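Local structure of CRISPR-associated endoribonuclease Cas6 1 (5YI6) at residues A[54-59]-A[130-135]. The protein probably cleaves CRISPR transcripts as an RNA-binding endoribonuclease, helping to produce the crRNAs that guide antiviral defence. Sequence-based numbering, arbitrary orientation.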
loop_
_atom_site.group_PDB
_atom_site.type_symbol
_atom_site.label_atom_id
_atom_site.label_comp_id
_atom_site.label_asym_id
_atom_site.label_seq_id
_atom_site.Cartn_x
_atom_site.Cartn_y
_atom_site.Cartn_z
ATOM N N PHE A 54 7.482 1.723 -7.645
ATOM C CA PHE A 54 6.771 2.961 -7.299
ATOM C C PHE A 54 5.265 2.768 -7.401
ATOM O O PHE A 54 4.599 3.372 -8.230
ATOM C CB PHE A 54 7.250 4.105 -8.192
ATOM C CG PHE A 54 8.711 4.394 -7.990
ATOM C CD1 PHE A 54 9.143 5.034 -6.833
ATOM C CD2 PHE A 54 9.651 3.991 -8.948
ATOM C CE1 PHE A 54 10.521 5.281 -6.613
ATOM C CE2 PHE A 54 11.017 4.256 -8.744
ATOM C CZ PHE A 54 11.448 4.898 -7.591
ATOM N N PHE A 55 4.751 1.880 -6.543
ATOM C CA PHE A 55 3.309 1.674 -6.425
ATOM C C PHE A 55 3.048 1.151 -5.024
ATOM O O PHE A 55 3.975 0.733 -4.317
ATOM C CB PHE A 55 2.745 0.712 -7.484
ATOM C CG PHE A 55 3.133 -0.745 -7.308
ATOM C CD1 PHE A 55 2.257 -1.655 -6.674
ATOM C CD2 PHE A 55 4.362 -1.207 -7.751
ATOM C CE1 PHE A 55 2.622 -3.010 -6.499
ATOM C CE2 PHE A 55 4.740 -2.558 -7.595
ATOM C CZ PHE A 55 3.860 -3.465 -6.961
ATOM N N THR A 56 1.784 1.186 -4.617
ATOM C CA THR A 56 1.424 0.641 -3.306
ATOM C C THR A 56 0.055 -0.029 -3.396
ATOM O O THR A 56 -0.640 0.084 -4.398
ATOM C CB THR A 56 1.430 1.726 -2.204
ATOM O OG1 THR A 56 1.201 1.106 -0.919
ATOM C CG2 THR A 56 0.338 2.845 -2.480
ATOM N N PHE A 57 -0.322 -0.770 -2.337
ATOM C CA PHE A 57 -1.665 -1.282 -2.273
ATOM C C PHE A 57 -2.055 -1.409 -0.805
ATOM O O PHE A 57 -1.203 -1.389 0.103
ATOM C CB PHE A 57 -1.837 -2.610 -3.047
ATOM C CG PHE A 57 -0.807 -3.678 -2.713
ATOM C CD1 PHE A 57 -1.083 -4.659 -1.744
ATOM C CD2 PHE A 57 0.405 -3.740 -3.428
ATOM C CE1 PHE A 57 -0.134 -5.666 -1.460
ATOM C CE2 PHE A 57 1.368 -4.723 -3.139
ATOM C CZ PHE A 57 1.087 -5.702 -2.165
ATOM N N SER A 58 -3.354 -1.521 -0.590
ATOM C CA SER A 58 -3.918 -1.500 0.757
ATOM C C SER A 58 -3.993 -2.925 1.318
ATOM O O SER A 58 -3.712 -3.908 0.637
ATOM C CB SER A 58 -5.331 -0.880 0.711
ATOM O OG SER A 58 -6.237 -1.782 0.077
ATOM N N LEU A 59 -4.390 -3.023 2.597
ATOM C CA LEU A 59 -4.939 -4.267 3.105
ATOM C C LEU A 59 -6.278 -4.538 2.414
ATOM O O LEU A 59 -6.907 -3.624 1.874
ATOM C CB LEU A 59 -5.173 -4.178 4.606
ATOM C CG LEU A 59 -4.021 -3.659 5.472
ATOM C CD1 LEU A 59 -4.480 -3.531 6.936
ATOM C CD2 LEU A 59 -2.917 -4.602 5.338
ATOM N N THR A 130 -4.000 5.803 7.042
ATOM C CA THR A 130 -3.415 4.638 6.376
ATOM C C THR A 130 -4.500 3.589 6.117
ATOM O O THR A 130 -5.350 3.321 6.988
ATOM C CB THR A 130 -2.291 4.047 7.241
ATOM O OG1 THR A 130 -2.790 3.747 8.565
ATOM C CG2 THR A 130 -1.073 5.041 7.349
ATOM N N ILE A 131 -4.495 3.035 4.905
ATOM C CA ILE A 131 -5.196 1.791 4.601
ATOM C C ILE A 131 -4.230 0.632 4.380
ATOM O O ILE A 131 -4.673 -0.527 4.297
ATOM C CB ILE A 131 -6.172 1.957 3.412
ATOM C CG1 ILE A 131 -5.442 2.516 2.145
ATOM C CG2 ILE A 131 -7.277 2.936 3.818
ATOM C CD1 ILE A 131 -6.416 2.582 0.872
ATOM N N SER A 132 -2.915 0.891 4.351
ATOM C CA SER A 132 -1.944 -0.107 4.752
ATOM C C SER A 132 -0.908 0.644 5.597
ATOM O O SER A 132 -0.640 1.843 5.347
ATOM C CB SER A 132 -1.291 -0.842 3.576
ATOM O OG SER A 132 -0.784 0.047 2.590
ATOM N N PRO A 133 -0.389 0.026 6.648
ATOM C CA PRO A 133 0.425 0.795 7.607
ATOM C C PRO A 133 1.776 1.193 7.005
ATOM O O PRO A 133 2.277 0.575 6.063
ATOM C CB PRO A 133 0.595 -0.162 8.796
ATOM C CG PRO A 133 0.479 -1.553 8.214
ATOM C CD PRO A 133 -0.593 -1.379 7.078
ATOM N N ILE A 134 2.381 2.235 7.613
ATOM C CA ILE A 134 3.622 2.847 7.125
ATOM C C ILE A 134 4.803 2.161 7.777
ATOM O O ILE A 134 4.836 1.977 9.002
ATOM C CB ILE A 134 3.627 4.362 7.390
ATOM C CG1 ILE A 134 2.629 5.031 6.436
ATOM C CG2 ILE A 134 5.070 4.997 7.255
ATOM C CD1 ILE A 134 2.224 6.442 6.859
ATOM N N TYR A 135 5.759 1.775 6.947
ATOM C CA TYR A 135 6.995 1.154 7.374
ATOM C C TYR A 135 8.119 2.151 7.166
ATOM O O TYR A 135 8.228 2.755 6.095
ATOM C CB TYR A 135 7.238 -0.119 6.565
ATOM C CG TYR A 135 8.538 -0.824 6.854
ATOM C CD1 TYR A 135 8.805 -1.348 8.107
ATOM C CD2 TYR A 135 9.478 -1.021 5.853
ATOM C CE1 TYR A 135 10.027 -2.043 8.369
ATOM C CE2 TYR A 135 10.677 -1.698 6.108
ATOM C CZ TYR A 135 10.930 -2.213 7.364
ATOM O OH TYR A 135 12.096 -2.891 7.620
#
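Ser132 and Ile131 meet the backbone at Phe57 to Leu59 through two hydrogen bonds. Ser132 OG donates to Phe57 O at 2.9 Å, from a position tilted 32° off the carbonyl plane. The CB of Ser132 points toward 54-59, and chi1 of 50°, with OG between its own backbone N and carbonyl carbon, brings the hydroxyl to Phe57 O. Met236 N also bonds this OG, so the buried hydroxyl has two partners. Leu59 N donates to Ile131 O at 3.0 Å, nearly straight at 164°. The tight part lies around Ser58. Its CB touches the end of the Ile131 side chain, CD1, at 3.6 Å, and its CA rests on Ser132 CB. Ser58 OG turns to Leu59 O and Tyr82 N instead. Leu59 CG still lies 3.4 Å from Ile131 O, but the outer end of this partly exposed side chain is looser: CD2 comes only within 4.3 Å of Pro133 CD. The contact joins the N-terminal and C-terminal RAMP-clan regions of Cas6. The Phe57 side chain is about 7 Å from that of Tyr32, probably the proton acceptor. Strand 56-57 edges the N-terminal sheet beside strand 78-85, with Phe57 and Leu59 against helix 23-35. Segment 130-135 begins at the end of strand 127-130 of the C-terminal sheet and runs on as a loop, with Pro133 on strand 201-213.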